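Side-chain contact in probable AP endonuclease (African swine fever virus, PDB 6KI3), which probably cleaves the DNA backbone on the 5' side of abasic sites and trims mismatched 3' ends, and binds three zinc ions: residues A[167-170]-A[171-174]. Numbering follows the deposited sequence.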
ATOM      1  N   LEU A 167      16.743   1.749  -9.137  1.00 41.91           N
ATOM      2  CA  LEU A 167      16.744   1.817  -7.679  1.00 39.31           C
ATOM      3  C   LEU A 167      16.993   0.448  -7.060  1.00 43.17           C
ATOM      4  O   LEU A 167      17.893   0.284  -6.227  1.00 45.26           O
ATOM      5  CB  LEU A 167      15.419   2.394  -7.181  1.00 42.87           C
ATOM      6  CG  LEU A 167      15.147   2.219  -5.685  1.00 42.58           C
ATOM      7  CD1 LEU A 167      16.171   2.982  -4.858  1.00 39.79           C
ATOM      8  CD2 LEU A 167      13.732   2.655  -5.335  1.00 41.73           C
ATOM      9  N   PHE A 168      16.203  -0.552  -7.452  1.00 42.10           N
ATOM     10  CA  PHE A 168      16.284  -1.851  -6.799  1.00 42.51           C
ATOM     11  C   PHE A 168      17.560  -2.607  -7.143  1.00 45.39           C
ATOM     12  O   PHE A 168      17.961  -3.490  -6.378  1.00 45.62           O
ATOM     13  CB  PHE A 168      15.053  -2.690  -7.149  1.00 42.24           C
ATOM     14  CG  PHE A 168      13.888  -2.458  -6.230  1.00 42.27           C
ATOM     15  CD1 PHE A 168      13.024  -1.394  -6.434  1.00 37.68           C
ATOM     16  CD2 PHE A 168      13.664  -3.299  -5.153  1.00 40.57           C
ATOM     17  CE1 PHE A 168      11.955  -1.178  -5.585  1.00 38.35           C
ATOM     18  CE2 PHE A 168      12.597  -3.088  -4.300  1.00 39.36           C
ATOM     19  CZ  PHE A 168      11.743  -2.026  -4.515  1.00 40.09           C
ATOM     20  N   LEU A 169      18.206  -2.294  -8.270  1.00 47.68           N
ATOM     21  CA  LEU A 169      19.497  -2.912  -8.554  1.00 48.34           C
ATOM     22  C   LEU A 169      20.579  -2.346  -7.646  1.00 48.66           C
ATOM     23  O   LEU A 169      21.432  -3.089  -7.147  1.00 49.10           O
ATOM     24  CB  LEU A 169      19.870  -2.723 -10.023  1.00 48.80           C
ATOM     25  CG  LEU A 169      21.120  -3.489 -10.464  1.00 51.09           C
ATOM     26  CD1 LEU A 169      20.803  -4.436 -11.611  1.00 52.20           C
ATOM     27  CD2 LEU A 169      22.233  -2.526 -10.846  1.00 49.69           C
ATOM     28  N   ARG A 170      20.555  -1.032  -7.418  1.00 48.70           N
ATOM     29  CA  ARG A 170      21.431  -0.443  -6.413  1.00 50.31           C
ATOM     30  C   ARG A 170      21.122  -0.994  -5.028  1.00 52.94           C
ATOM     31  O   ARG A 170      22.012  -1.063  -4.173  1.00 49.67           O
ATOM     32  CB  ARG A 170      21.291   1.079  -6.434  1.00 46.38           C
ATOM     33  CG  ARG A 170      22.356   1.813  -5.647  1.00 47.78           C
ATOM     34  CD  ARG A 170      22.298   3.304  -5.917  1.00 53.63           C
ATOM     35  NE  ARG A 170      23.430   4.003  -5.318  1.00 58.56           N
ATOM     36  CZ  ARG A 170      24.597   4.188  -5.924  1.00 60.89           C
ATOM     37  NH1 ARG A 170      24.792   3.722  -7.150  1.00 58.33           N
ATOM     38  NH2 ARG A 170      25.573   4.837  -5.303  1.00 65.73           N
ATOM     39  N   ILE A 171      19.871  -1.394  -4.791  1.00 51.67           N
ATOM     40  CA  ILE A 171      19.519  -2.061  -3.543  1.00 51.00           C
ATOM     41  C   ILE A 171      20.166  -3.439  -3.477  1.00 51.93           C
ATOM     42  O   ILE A 171      20.769  -3.814  -2.465  1.00 53.39           O
ATOM     43  CB  ILE A 171      17.989  -2.149  -3.394  1.00 44.92           C
ATOM     44  CG1 ILE A 171      17.399  -0.780  -3.047  1.00 46.68           C
ATOM     45  CG2 ILE A 171      17.604  -3.190  -2.350  1.00 44.80           C
ATOM     46  CD1 ILE A 171      15.900  -0.797  -2.833  1.00 40.80           C
ATOM     47  N   ARG A 172      20.055  -4.212  -4.562  1.00 51.65           N
ATOM     48  CA  ARG A 172      20.577  -5.574  -4.557  1.00 52.43           C
ATOM     49  C   ARG A 172      22.100  -5.600  -4.516  1.00 54.66           C
ATOM     50  O   ARG A 172      22.685  -6.497  -3.898  1.00 57.13           O
ATOM     51  CB  ARG A 172      20.066  -6.336  -5.780  1.00 49.34           C
ATOM     52  CG  ARG A 172      20.231  -7.843  -5.681  1.00 52.59           C
ATOM     53  CD  ARG A 172      19.940  -8.509  -7.013  1.00 53.71           C
ATOM     54  NE  ARG A 172      20.808  -7.996  -8.068  1.00 56.90           N
ATOM     55  CZ  ARG A 172      20.749  -8.377  -9.339  1.00 56.91           C
ATOM     56  NH1 ARG A 172      19.857  -9.280  -9.723  1.00 54.78           N
ATOM     57  NH2 ARG A 172      21.581  -7.852 -10.227  1.00 60.59           N
ATOM     58  N   ASN A 173      22.757  -4.635  -5.167  1.00 54.27           N
ATOM     59  CA  ASN A 173      24.213  -4.567  -5.096  1.00 56.50           C
ATOM     60  C   ASN A 173      24.687  -4.211  -3.693  1.00 57.79           C
ATOM     61  O   ASN A 173      25.749  -4.674  -3.263  1.00 61.32           O
ATOM     62  CB  ASN A 173      24.747  -3.554  -6.109  1.00 54.92           C
ATOM     63  CG  ASN A 173      24.455  -3.953  -7.542  1.00 52.56           C
ATOM     64  OD1 ASN A 173      24.281  -5.134  -7.848  1.00 50.99           O
ATOM     65  ND2 ASN A 173      24.404  -2.969  -8.431  1.00 47.97           N
ATOM     66  N   THR A 174      23.919  -3.394  -2.970  1.00 56.92           N
ATOM     67  CA  THR A 174      24.249  -3.066  -1.589  1.00 56.96           C
ATOM     68  C   THR A 174      23.951  -4.216  -0.633  1.00 56.45           C
ATOM     69  O   THR A 174      24.355  -4.151   0.533  1.00 59.46           O
ATOM     70  CB  THR A 174      23.484  -1.810  -1.160  1.00 56.14           C
ATOM     71  OG1 THR A 174      23.420  -0.894  -2.259  1.00 55.92           O
ATOM     72  CG2 THR A 174      24.183  -1.120   0.006  1.00 56.75           C
TER
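Ile171 lays its CD1 methyl over one face of the Phe168 ring, on the buried side of helix 161-174, which links strands 143-147 and 179-184 in a beta-alpha-beta unit of the TIM barrel. This CH-pi contact spans 4.2 Å from CD1 to the ring centroid, the methyl lying 16° off the ring normal and displaced toward the rim. With CG1 beside the backbone N and CD1 anti to CA, the isoleucine runs alongside the phenylalanine in the same direction, and CD1 also meets Leu167 CG at 4.2 Å. Phe168 and Ile171 both rest on Ile179 of strand 179-184, while Leu167 and Arg170 reach helix 126-134, seating this turn between barrel and neighbouring helix.

On the exposed side Leu169 meets two polar side chains. Its chi1 of -172° sets CG beside the carbonyl carbon, and an intermediate chi2 leaves the two methyls near different polar groups: CD2 lies 3.3 Å from Asn173 ND2, and CD1 meets the Arg172 guanidinium obliquely, 3.8 Å from NH2. Arg172 NH1 has a weak hydrogen bond to Ser213 O. Main-chain i to i+4 bonds run beneath these side chains; the straightest joins Asn173 N to Leu169 O, 2.8 Å at 161°. One residue further on, Thr174 N donates to Arg170 O over 3.2 Å, approaching from above the carbonyl plane.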